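Local coordinates for protein MlnE (Bacillus amyloliquefaciens subsp. plantarum, PDB 5D2E) that binds NADP(H) as the N-terminal B-type ketoreductase part of a macrolactin polyketide synthase, where it probably reduces beta-keto groups of the growing chain, at residues A[446-451]-A[492-497]. Residues are numbered along the deposited sequence; the frame is centred on the assembly and turned at random.
Sequences SINWPL and ASQLAV. With NAP (NADP nicotinamide-adenine-dinucleotide phosphate), chain B.
N448 and V497 meet through the backbone: V497 N donates almost straight to N448 O over 3.0 Å. Three more backbone bonds, S446 N to S493 O, L495 N to S446 O and N448 N to L495 O, follow the same side of 446-449, and the pairs S446-Q494, I447-L495 and N448-A496 fix a parallel register. The strand axes, 4.6 Å apart at closest, differ by 18° in direction.

On the face bearing S446, N448, Q494 and A496, the side-chain amides add a fifth bond. Q494 NE2 reaches N448 OD1 at 2.8 Å, with the acceptor lying in the amide plane of Q494 although the two amides are turned 51° apart. The extended Q494 chain, its CG opposite the backbone N (chi1 -179°), lifts the amide off the sheet to that of N448. N448 ND2 meanwhile donates to D429 and S408 O, which pins the rotation of this amide; D429 also binds S446 OG.

Across the sheet, I447 CG2 sits 3.5 Å above the plane of the W449 ring, over its centre. V497 CG2 packs against both residues, 3.9 Å from I447 CG2 and 3.9 Å from W449 CZ3, and F484 of helix 477-488 adjoins I447 and W449. Past the pairing, P450 CD lies 3.1 Å from V497 O, while P450 O approaches the nicotinamide C4N at 3.0 Å.

Strand 443-453 thus joins strand 494-499 on one flank and strand 402-408 on the other, the parallel order of a Rossmann-type ketoreductase sheet, with W449, P450 and L451, where the pairing ends, lining the nicotinamide end of the NADP pocket.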
loop_
_atom_site.group_PDB
_atom_site.type_symbol
_atom_site.label_atom_id
_atom_site.label_comp_id
_atom_site.label_asym_id
_atom_site.label_seq_id
_atom_site.Cartn_x
_atom_site.Cartn_y
_atom_site.Cartn_z
ATOM N N SER A 446 1.015 -10.694 1.436
ATOM C CA SER A 446 0.652 -9.757 0.430
ATOM C C SER A 446 1.632 -9.967 -0.701
ATOM O O SER A 446 2.836 -9.923 -0.473
ATOM C CB SER A 446 0.787 -8.291 0.926
ATOM O OG SER A 446 0.289 -7.349 -0.071
ATOM N N ILE A 447 1.098 -10.146 -1.932
ATOM C CA ILE A 447 1.929 -10.308 -3.115
ATOM C C ILE A 447 1.858 -9.079 -4.023
ATOM O O ILE A 447 0.770 -8.730 -4.481
ATOM C CB ILE A 447 1.503 -11.533 -3.951
ATOM C CG1 ILE A 447 1.535 -12.785 -3.109
ATOM C CG2 ILE A 447 2.394 -11.638 -5.185
ATOM C CD1 ILE A 447 0.873 -14.024 -3.745
ATOM N N ASN A 448 2.990 -8.423 -4.260
ATOM C CA ASN A 448 2.998 -7.283 -5.146
ATOM C C ASN A 448 3.168 -7.826 -6.617
ATOM O O ASN A 448 4.312 -8.027 -7.123
ATOM C CB ASN A 448 4.124 -6.385 -4.848
ATOM C CG ASN A 448 4.076 -5.806 -3.424
ATOM O OD1 ASN A 448 4.821 -6.250 -2.573
ATOM N ND2 ASN A 448 3.267 -4.781 -3.214
ATOM N N TRP A 449 2.033 -8.081 -7.223
ATOM C CA TRP A 449 2.005 -8.546 -8.619
ATOM C C TRP A 449 2.350 -7.457 -9.652
ATOM O O TRP A 449 1.921 -6.325 -9.520
ATOM C CB TRP A 449 0.614 -8.995 -8.958
ATOM C CG TRP A 449 0.111 -10.191 -8.267
ATOM C CD1 TRP A 449 -1.020 -10.251 -7.477
ATOM C CD2 TRP A 449 0.638 -11.519 -8.295
ATOM N NE1 TRP A 449 -1.198 -11.502 -7.038
ATOM C CE2 TRP A 449 -0.211 -12.314 -7.522
ATOM C CE3 TRP A 449 1.734 -12.127 -8.924
ATOM C CZ2 TRP A 449 -0.024 -13.715 -7.370
ATOM C CZ3 TRP A 449 1.897 -13.545 -8.814
ATOM C CH2 TRP A 449 1.058 -14.303 -7.979
ATOM N N PRO A 450 3.132 -7.808 -10.674
ATOM C CA PRO A 450 3.281 -6.970 -11.826
ATOM C C PRO A 450 2.089 -7.193 -12.782
ATOM O O PRO A 450 1.123 -7.905 -12.437
ATOM C CB PRO A 450 4.579 -7.477 -12.411
ATOM C CG PRO A 450 4.404 -8.952 -12.254
ATOM C CD PRO A 450 3.626 -9.153 -10.962
ATOM N N LEU A 451 2.149 -6.564 -13.966
ATOM C CA LEU A 451 1.109 -6.774 -15.018
ATOM C C LEU A 451 1.162 -8.187 -15.559
ATOM O O LEU A 451 2.251 -8.728 -15.846
ATOM C CB LEU A 451 1.289 -5.824 -16.200
ATOM C CG LEU A 451 0.757 -4.450 -15.919
ATOM C CD1 LEU A 451 1.197 -3.515 -17.057
ATOM C CD2 LEU A 451 -0.760 -4.522 -15.745
ATOM N N ALA A 492 8.419 -15.060 4.088
ATOM C CA ALA A 492 8.145 -13.639 4.021
ATOM C C ALA A 492 6.640 -13.380 4.009
ATOM O O ALA A 492 5.846 -14.114 3.408
ATOM C CB ALA A 492 8.810 -13.006 2.812
ATOM N N SER A 493 6.240 -12.308 4.662
ATOM C CA SER A 493 4.810 -11.937 4.633
ATOM C C SER A 493 4.496 -10.910 3.535
ATOM O O SER A 493 3.320 -10.593 3.320
ATOM C CB SER A 493 4.359 -11.488 6.025
ATOM O OG SER A 493 5.047 -10.352 6.375
ATOM N N GLN A 494 5.519 -10.363 2.904
ATOM C CA GLN A 494 5.349 -9.531 1.703
ATOM C C GLN A 494 6.369 -9.949 0.660
ATOM O O GLN A 494 7.601 -9.969 0.943
ATOM C CB GLN A 494 5.561 -8.049 1.962
ATOM C CG GLN A 494 5.352 -7.190 0.664
ATOM C CD GLN A 494 5.656 -5.691 0.844
ATOM O OE1 GLN A 494 6.005 -5.249 1.935
ATOM N NE2 GLN A 494 5.556 -4.932 -0.221
ATOM N N LEU A 495 5.884 -10.297 -0.539
ATOM C CA LEU A 495 6.767 -10.653 -1.642
ATOM C C LEU A 495 6.318 -9.941 -2.918
ATOM O O LEU A 495 5.129 -9.828 -3.159
ATOM C CB LEU A 495 6.764 -12.184 -1.868
ATOM C CG LEU A 495 7.494 -13.011 -0.776
ATOM C CD1 LEU A 495 7.145 -14.465 -0.956
ATOM C CD2 LEU A 495 9.001 -12.826 -0.853
ATOM N N ALA A 496 7.281 -9.396 -3.642
ATOM C CA ALA A 496 7.060 -8.783 -4.940
ATOM C C ALA A 496 7.497 -9.748 -6.060
ATOM O O ALA A 496 8.530 -10.368 -5.995
ATOM C CB ALA A 496 7.805 -7.529 -5.087
ATOM N N VAL A 497 6.688 -9.786 -7.107
ATOM C CA VAL A 497 6.946 -10.626 -8.269
ATOM C C VAL A 497 7.227 -9.674 -9.407
ATOM O O VAL A 497 6.420 -8.800 -9.675
ATOM C CB VAL A 497 5.773 -11.545 -8.611
ATOM C CG1 VAL A 497 6.128 -12.358 -9.875
ATOM C CG2 VAL A 497 5.367 -12.502 -7.475
HETATM P PA NAP B . -10.563 -7.465 -12.412
HETATM O O1A NAP B . -10.813 -8.554 -13.490
HETATM O O2A NAP B . -11.245 -6.109 -12.439
HETATM O O5B NAP B . -11.060 -8.188 -11.064
HETATM C C5B NAP B . -11.206 -7.417 -9.878
HETATM C C4B NAP B . -12.571 -7.801 -9.366
HETATM O O4B NAP B . -12.804 -7.062 -8.148
HETATM C C3B NAP B . -13.751 -7.436 -10.309
HETATM O O3B NAP B . -14.370 -8.621 -10.821
HETATM C C2B NAP B . -14.744 -6.690 -9.404
HETATM O O2B NAP B . -16.057 -7.126 -9.621
HETATM C C1B NAP B . -14.204 -6.997 -7.987
HETATM N N9A NAP B . -14.463 -5.954 -7.004
HETATM C C8A NAP B . -14.122 -4.610 -7.073
HETATM N N7A NAP B . -14.588 -3.923 -5.973
HETATM C C5A NAP B . -15.158 -4.839 -5.165
HETATM C C6A NAP B . -15.834 -4.812 -3.887
HETATM N N6A NAP B . -15.912 -3.606 -3.235
HETATM N N1A NAP B . -16.398 -6.008 -3.402
HETATM C C2A NAP B . -16.276 -7.154 -4.096
HETATM N N3A NAP B . -15.654 -7.248 -5.304
HETATM C C4A NAP B . -15.105 -6.167 -5.867
HETATM O O3 NAP B . -8.964 -7.202 -12.226
HETATM P PN NAP B . -7.786 -8.318 -12.243
HETATM O O1N NAP B . -6.841 -8.045 -13.399
HETATM O O2N NAP B . -8.459 -9.628 -11.925
HETATM O O5D NAP B . -6.890 -8.017 -10.931
HETATM C C5D NAP B . -7.379 -8.599 -9.688
HETATM C C4D NAP B . -6.560 -8.135 -8.475
HETATM O O4D NAP B . -5.164 -8.302 -8.674
HETATM C C3D NAP B . -6.789 -6.634 -8.254
HETATM O O3D NAP B . -6.968 -6.399 -6.870
HETATM C C2D NAP B . -5.545 -5.962 -8.808
HETATM O O2D NAP B . -5.280 -4.678 -8.177
HETATM C C1D NAP B . -4.437 -7.038 -8.623
HETATM N N1N NAP B . -3.388 -6.870 -9.661
HETATM C C2N NAP B . -3.613 -7.235 -10.976
HETATM C C3N NAP B . -2.664 -7.091 -12.005
HETATM C C7N NAP B . -2.944 -7.528 -13.470
HETATM O O7N NAP B . -2.109 -7.323 -14.355
HETATM N N7N NAP B . -4.067 -8.159 -13.842
HETATM C C4N NAP B . -1.436 -6.508 -11.659
HETATM C C5N NAP B . -1.224 -6.098 -10.336
HETATM C C6N NAP B . -2.200 -6.306 -9.343
HETATM P P2B NAP B . -17.394 -6.226 -9.298
HETATM O O1X NAP B . -17.324 -4.931 -10.095
HETATM O O2X NAP B . -18.593 -7.153 -9.676
HETATM O O3X NAP B . -17.338 -5.941 -7.823
#